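Long-range contacts in type I modular polyketide synthase (Streptomyces albus subsp. albus, PDB 6IYT), which probably transfers an extender acyl unit, apparently ethylmalonyl from its coenzyme A thioester, during assembly of the salinomycin polyketide chain: residues S130-M135 against S394-V399; L416-L421 against L432-E437. All blocks are in the same frame, centred on the assembly; numbering follows the deposited sequence.

Interaction 1 (S130-M135 against S394-V399); sequences SQWAGM and SSAHPV
Trp132 and Ala396 bring together two loops that leave neighbouring strands of the parallel sheet, 120-125 and 388-393, at their C-terminal ends, the end at which alpha/beta folds commonly place their active sites. From CB outward, Trp132 meets Met135 first and Ala396 next. With CG between the backbone N and the carbonyl carbon (chi1 50°), the indole lies against Met135, whose CB sits 3.6 Å above the middle of one ring face. The five-membered edge is the part that reaches the other loop. CD1 comes first, lying 4.0 Å from Ala396 CB and 4.1 Å from His397 CB. Next along the edge, NE1 gives its N-H to Ala396 O at 2.9 Å with an angle of 149°. That oxygen lies close to the indole plane, but the nitrogen sits above the plane of the carbonyl, 50° out of it, and so misses the lone pairs. The type II turn from Trp132 to Met135 holds Met135 CB over the indole face: Met135 N bonds to Trp132 O at 3.0 Å, while Gly134 takes a backbone shape that would crowd a CB against the preceding carbonyl.

At the start of the loop, Ser130 is gripped more lightly. Its OG donates to a lone pair of His397 O, 3.2 Å away, in the plane of that carbonyl. Across the contact Ser130 O meets His397 CB at 3.3 Å, and neither Ser130 N nor Ser130 O has a polar partner in the model although both are buried. The imidazole itself turns elsewhere, its ND1 bonded to the backbone N of Arg423. Val399 CG1 stands 4.1 Å from Ser130 N.

Interaction 2 (L416-L421 against L432-E437); sequences LAQGTL and LTSFAE
Gln418 NE2 spends both of its N-H groups, one across the contact on Glu437 OE1 and one at home on Gly419 O. The bond to Glu437 joins the two halves of a beta-loop-alpha unit at the end of the parallel sheet: edge strand 416-418 runs out, the chain turns, and helix 432-437 comes back nearly antiparallel, with the axes 9.7 Å apart. That bond, from Gln418 NE2 to Glu437 OE1, measures 2.9 Å and bends little, at 165°. The carboxylate oxygen is met almost along its C-O axis and lies close to the amide plane. The second bond, NE2 to Gly419 O at 3.0 Å, also lies nearly in that plane, and the pair together fixes the rotation of the amide. The glutamine reaches the helix by setting CG opposite the backbone N and then bending at chi2, 65°. It crosses Glu437 at about a right angle, the amide and carboxylate planes 37° apart, with Gln418 OE1 lodged against Glu437 CB at 3.1 Å.

Glu437 OE1 has a second partner, a salt bridge from Arg430 NH2, which would be expected to favour the charged carboxylate. The same Arg430 nitrogen bonds to Ser434 OG, one turn back along the helix. Where the strand has given way to loop, that hydroxyl donates to a lone pair of Thr420 O at 2.7 Å, in the carbonyl plane. Thr420 CB points away from the helix, and its OG1 is held by Glu393 O and Trp199 NE1. At the start of the strand, Leu416 CD1 approaches Glu437 O at 4.2 Å. Near the loop, Ser434 CB rests 3.5 Å from Gly419 O.

The two contacts lie 13 Å apart between centres and meet where the chain leaves adjacent strands 388-393 and 416-418. Ser395 O is 3.1 Å from Leu421 N, a probable hydrogen bond that carries the strand pairing past the ends of both strands. Beside it, Ala396 O, the acceptor in interaction 1, packs 3.4 Å from Leu421 CB. Glu393 serves both: its carboxylate binds Ser395 OG and Val399 N, while its backbone O takes Thr420 OG1. Interaction 1 sits at the sheet's C-terminal edge, where strand 208-211 also leads into a GxSxG sequence, probably the nucleophile elbow; interaction 2 packs helix 428-439 against one face of outermost strand 416-418.

Interaction 1 (S130-M135 against S394-V399)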
loop_
_atom_site.group_PDB
_atom_site.type_symbol
_atom_site.label_atom_id
_atom_site.label_comp_id
_atom_site.label_asym_id
_atom_site.label_seq_id
_atom_site.Cartn_x
_atom_site.Cartn_y
_atom_site.Cartn_z
ATOM N N SER A 130 1.268 -4.857 7.475
ATOM C CA SER A 130 2.008 -4.721 6.198
ATOM C C SER A 130 3.440 -5.296 6.257
ATOM O O SER A 130 4.115 -5.407 5.231
ATOM C CB SER A 130 2.090 -3.222 5.831
ATOM O OG SER A 130 1.240 -2.964 4.751
ATOM N N GLN A 131 3.979 -5.369 7.458
ATOM C CA GLN A 131 5.411 -5.423 7.626
ATOM C C GLN A 131 5.931 -6.814 7.257
ATOM O O GLN A 131 5.265 -7.811 7.516
ATOM C CB GLN A 131 5.780 -5.068 9.113
ATOM C CG GLN A 131 5.212 -6.024 10.165
ATOM C CD GLN A 131 3.842 -5.615 10.720
ATOM O OE1 GLN A 131 3.118 -4.840 10.111
ATOM N NE2 GLN A 131 3.512 -6.110 11.925
ATOM N N TRP A 132 7.164 -6.881 6.763
ATOM C CA TRP A 132 7.887 -8.133 6.688
ATOM C C TRP A 132 9.392 -7.943 6.853
ATOM O O TRP A 132 9.939 -6.862 6.609
ATOM C CB TRP A 132 7.585 -8.867 5.382
ATOM C CG TRP A 132 7.722 -8.033 4.132
ATOM C CD1 TRP A 132 6.767 -7.237 3.569
ATOM C CD2 TRP A 132 8.820 -8.060 3.198
ATOM N NE1 TRP A 132 7.197 -6.771 2.353
ATOM C CE2 TRP A 132 8.449 -7.275 2.098
ATOM C CE3 TRP A 132 10.095 -8.662 3.204
ATOM C CZ2 TRP A 132 9.269 -7.119 0.997
ATOM C CZ3 TRP A 132 10.896 -8.506 2.108
ATOM C CH2 TRP A 132 10.509 -7.697 1.049
ATOM N N ALA A 133 10.028 -8.961 7.418
ATOM C CA ALA A 133 11.419 -8.870 7.762
ATOM C C ALA A 133 12.241 -8.720 6.500
ATOM O O ALA A 133 12.113 -9.521 5.560
ATOM C CB ALA A 133 11.852 -10.104 8.541
ATOM N N GLY A 134 12.995 -7.635 6.435
ATOM C CA GLY A 134 13.821 -7.324 5.263
ATOM C C GLY A 134 13.140 -6.417 4.243
ATOM O O GLY A 134 13.729 -6.078 3.219
ATOM N N MET A 135 11.897 -6.008 4.521
ATOM C CA MET A 135 11.185 -5.061 3.627
ATOM C C MET A 135 12.003 -3.781 3.367
ATOM O O MET A 135 12.726 -3.297 4.245
ATOM C CB MET A 135 9.812 -4.677 4.221
ATOM C CG MET A 135 9.898 -3.859 5.504
ATOM S SD MET A 135 8.257 -3.484 6.129
ATOM C CE MET A 135 7.735 -2.253 4.959
ATOM N N SER A 394 -0.434 1.662 -1.003
ATOM C CA SER A 394 0.948 2.108 -0.971
ATOM C C SER A 394 1.706 1.462 0.204
ATOM O O SER A 394 2.096 2.150 1.158
ATOM C CB SER A 394 0.977 3.633 -0.848
ATOM O OG SER A 394 2.286 4.158 -1.043
ATOM N N SER A 395 1.866 0.136 0.142
ATOM C CA SER A 395 2.324 -0.646 1.294
ATOM C C SER A 395 3.316 -1.755 0.898
ATOM O O SER A 395 3.447 -2.086 -0.252
ATOM C CB SER A 395 1.128 -1.289 1.975
ATOM O OG SER A 395 0.597 -2.298 1.173
ATOM N N ALA A 396 4.016 -2.287 1.899
ATOM C CA ALA A 396 4.995 -3.343 1.720
ATOM C C ALA A 396 4.338 -4.718 1.466
ATOM O O ALA A 396 4.980 -5.609 0.990
ATOM C CB ALA A 396 5.891 -3.412 2.953
ATOM N N HIS A 397 3.041 -4.843 1.763
ATOM C CA HIS A 397 2.328 -6.138 1.627
ATOM C C HIS A 397 0.851 -5.872 1.683
ATOM O O HIS A 397 0.429 -5.058 2.487
ATOM C CB HIS A 397 2.722 -7.102 2.764
ATOM C CG HIS A 397 2.029 -8.429 2.693
ATOM N ND1 HIS A 397 2.373 -9.389 1.779
ATOM C CD2 HIS A 397 0.992 -8.943 3.400
ATOM C CE1 HIS A 397 1.547 -10.419 1.879
ATOM N NE2 HIS A 397 0.685 -10.165 2.841
ATOM N N PRO A 398 0.070 -6.426 0.724
ATOM C CA PRO A 398 -1.316 -5.904 0.557
ATOM C C PRO A 398 -2.234 -6.434 1.624
ATOM O O PRO A 398 -2.281 -7.663 1.860
ATOM C CB PRO A 398 -1.762 -6.422 -0.804
ATOM C CG PRO A 398 -0.649 -7.181 -1.366
ATOM C CD PRO A 398 0.480 -7.290 -0.380
ATOM N N VAL A 399 -2.780 -5.542 2.425
ATOM C CA VAL A 399 -3.602 -5.984 3.504
ATOM C C VAL A 399 -5.028 -5.546 3.426
ATOM O O VAL A 399 -5.860 -6.136 4.077
ATOM C CB VAL A 399 -3.007 -5.645 4.869
ATOM C CG1 VAL A 399 -1.697 -6.414 5.078
ATOM C CG2 VAL A 399 -2.792 -4.173 5.022
#

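Interaction 2 (L416-L421 against L432-E437)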
loop_
_atom_site.group_PDB
_atom_site.type_symbol
_atom_site.label_atom_id
_atom_site.label_comp_id
_atom_site.label_asym_id
_atom_site.label_seq_id
_atom_site.Cartn_x
_atom_site.Cartn_y
_atom_site.Cartn_z
ATOM N N LEU A 416 -10.205 -1.741 -9.566
ATOM C CA LEU A 416 -8.853 -2.296 -9.437
ATOM C C LEU A 416 -8.334 -2.034 -8.032
ATOM O O LEU A 416 -8.393 -0.901 -7.548
ATOM C CB LEU A 416 -7.919 -1.662 -10.450
ATOM C CG LEU A 416 -6.433 -1.969 -10.276
ATOM C CD1 LEU A 416 -6.115 -3.408 -10.596
ATOM C CD2 LEU A 416 -5.616 -1.028 -11.143
ATOM N N ALA A 417 -7.950 -3.100 -7.354
ATOM C CA ALA A 417 -7.337 -3.008 -6.037
ATOM C C ALA A 417 -5.931 -3.561 -6.105
ATOM O O ALA A 417 -5.729 -4.760 -6.321
ATOM C CB ALA A 417 -8.172 -3.774 -5.024
ATOM N N GLN A 418 -4.967 -2.664 -6.099
ATOM C CA GLN A 418 -3.626 -2.978 -6.510
ATOM C C GLN A 418 -2.692 -2.684 -5.353
ATOM O O GLN A 418 -2.701 -1.598 -4.838
ATOM C CB GLN A 418 -3.256 -2.107 -7.693
ATOM C CG GLN A 418 -1.858 -2.310 -8.152
ATOM C CD GLN A 418 -1.656 -3.667 -8.672
ATOM O OE1 GLN A 418 -2.407 -4.112 -9.534
ATOM N NE2 GLN A 418 -0.707 -4.401 -8.094
ATOM N N GLY A 419 -1.885 -3.666 -4.967
ATOM C CA GLY A 419 -0.798 -3.446 -4.000
ATOM C C GLY A 419 0.487 -2.944 -4.657
ATOM O O GLY A 419 0.553 -2.791 -5.877
ATOM N N THR A 420 1.499 -2.685 -3.829
ATOM C CA THR A 420 2.770 -2.231 -4.298
ATOM C C THR A 420 3.778 -3.342 -4.117
ATOM O O THR A 420 4.038 -4.068 -5.060
ATOM C CB THR A 420 3.217 -0.947 -3.608
ATOM O OG1 THR A 420 2.160 0.028 -3.700
ATOM C CG2 THR A 420 4.449 -0.396 -4.270
ATOM N N LEU A 421 4.289 -3.537 -2.902
ATOM C CA LEU A 421 5.119 -4.692 -2.647
ATOM C C LEU A 421 4.351 -5.831 -2.007
ATOM O O LEU A 421 3.164 -5.737 -1.795
ATOM C CB LEU A 421 6.334 -4.310 -1.787
ATOM C CG LEU A 421 7.157 -3.102 -2.228
ATOM C CD1 LEU A 421 8.348 -2.879 -1.279
ATOM C CD2 LEU A 421 7.652 -3.292 -3.648
ATOM N N LEU A 432 7.702 -3.543 -11.064
ATOM C CA LEU A 432 7.249 -3.669 -12.452
ATOM C C LEU A 432 6.010 -4.537 -12.575
ATOM O O LEU A 432 5.158 -4.294 -13.462
ATOM C CB LEU A 432 8.366 -4.231 -13.329
ATOM C CG LEU A 432 9.585 -3.323 -13.558
ATOM C CD1 LEU A 432 10.626 -4.058 -14.391
ATOM C CD2 LEU A 432 9.198 -2.020 -14.224
ATOM N N THR A 433 5.935 -5.593 -11.767
ATOM C CA THR A 433 4.752 -6.475 -11.742
ATOM C C THR A 433 3.478 -5.754 -11.264
ATOM O O THR A 433 2.455 -5.804 -11.925
ATOM C CB THR A 433 5.009 -7.759 -10.929
ATOM O OG1 THR A 433 6.131 -8.465 -11.488
ATOM C CG2 THR A 433 3.801 -8.662 -10.981
ATOM N N SER A 434 3.607 -4.916 -10.250
ATOM C CA SER A 434 2.499 -4.114 -9.812
ATOM C C SER A 434 2.110 -3.067 -10.844
ATOM O O SER A 434 0.906 -2.856 -11.126
ATOM C CB SER A 434 2.817 -3.473 -8.458
ATOM O OG SER A 434 2.929 -4.491 -7.473
ATOM N N PHE A 435 3.105 -2.435 -11.464
ATOM C CA PHE A 435 2.837 -1.510 -12.555
ATOM C C PHE A 435 2.042 -2.242 -13.686
ATOM O O PHE A 435 1.113 -1.690 -14.253
ATOM C CB PHE A 435 4.124 -0.973 -13.162
ATOM C CG PHE A 435 4.866 0.049 -12.341
ATOM C CD1 PHE A 435 4.377 0.557 -11.140
ATOM C CD2 PHE A 435 6.076 0.554 -12.833
ATOM C CE1 PHE A 435 5.072 1.560 -10.470
ATOM C CE2 PHE A 435 6.800 1.487 -12.134
ATOM C CZ PHE A 435 6.301 1.995 -10.943
ATOM N N ALA A 436 2.512 -3.430 -14.062
ATOM C CA ALA A 436 1.870 -4.214 -15.139
ATOM C C ALA A 436 0.452 -4.636 -14.776
ATOM O O ALA A 436 -0.449 -4.598 -15.615
ATOM C CB ALA A 436 2.715 -5.425 -15.479
ATOM N N GLU A 437 0.260 -5.042 -13.525
ATOM C CA GLU A 437 -1.056 -5.394 -13.039
ATOM C C GLU A 437 -2.045 -4.217 -13.121
ATOM O O GLU A 437 -3.211 -4.406 -13.477
ATOM C CB GLU A 437 -0.960 -5.945 -11.616
ATOM C CG GLU A 437 -0.390 -7.364 -11.583
ATOM C CD GLU A 437 -0.041 -7.849 -10.176
ATOM O OE1 GLU A 437 -0.023 -7.025 -9.222
ATOM O OE2 GLU A 437 0.191 -9.057 -10.036
#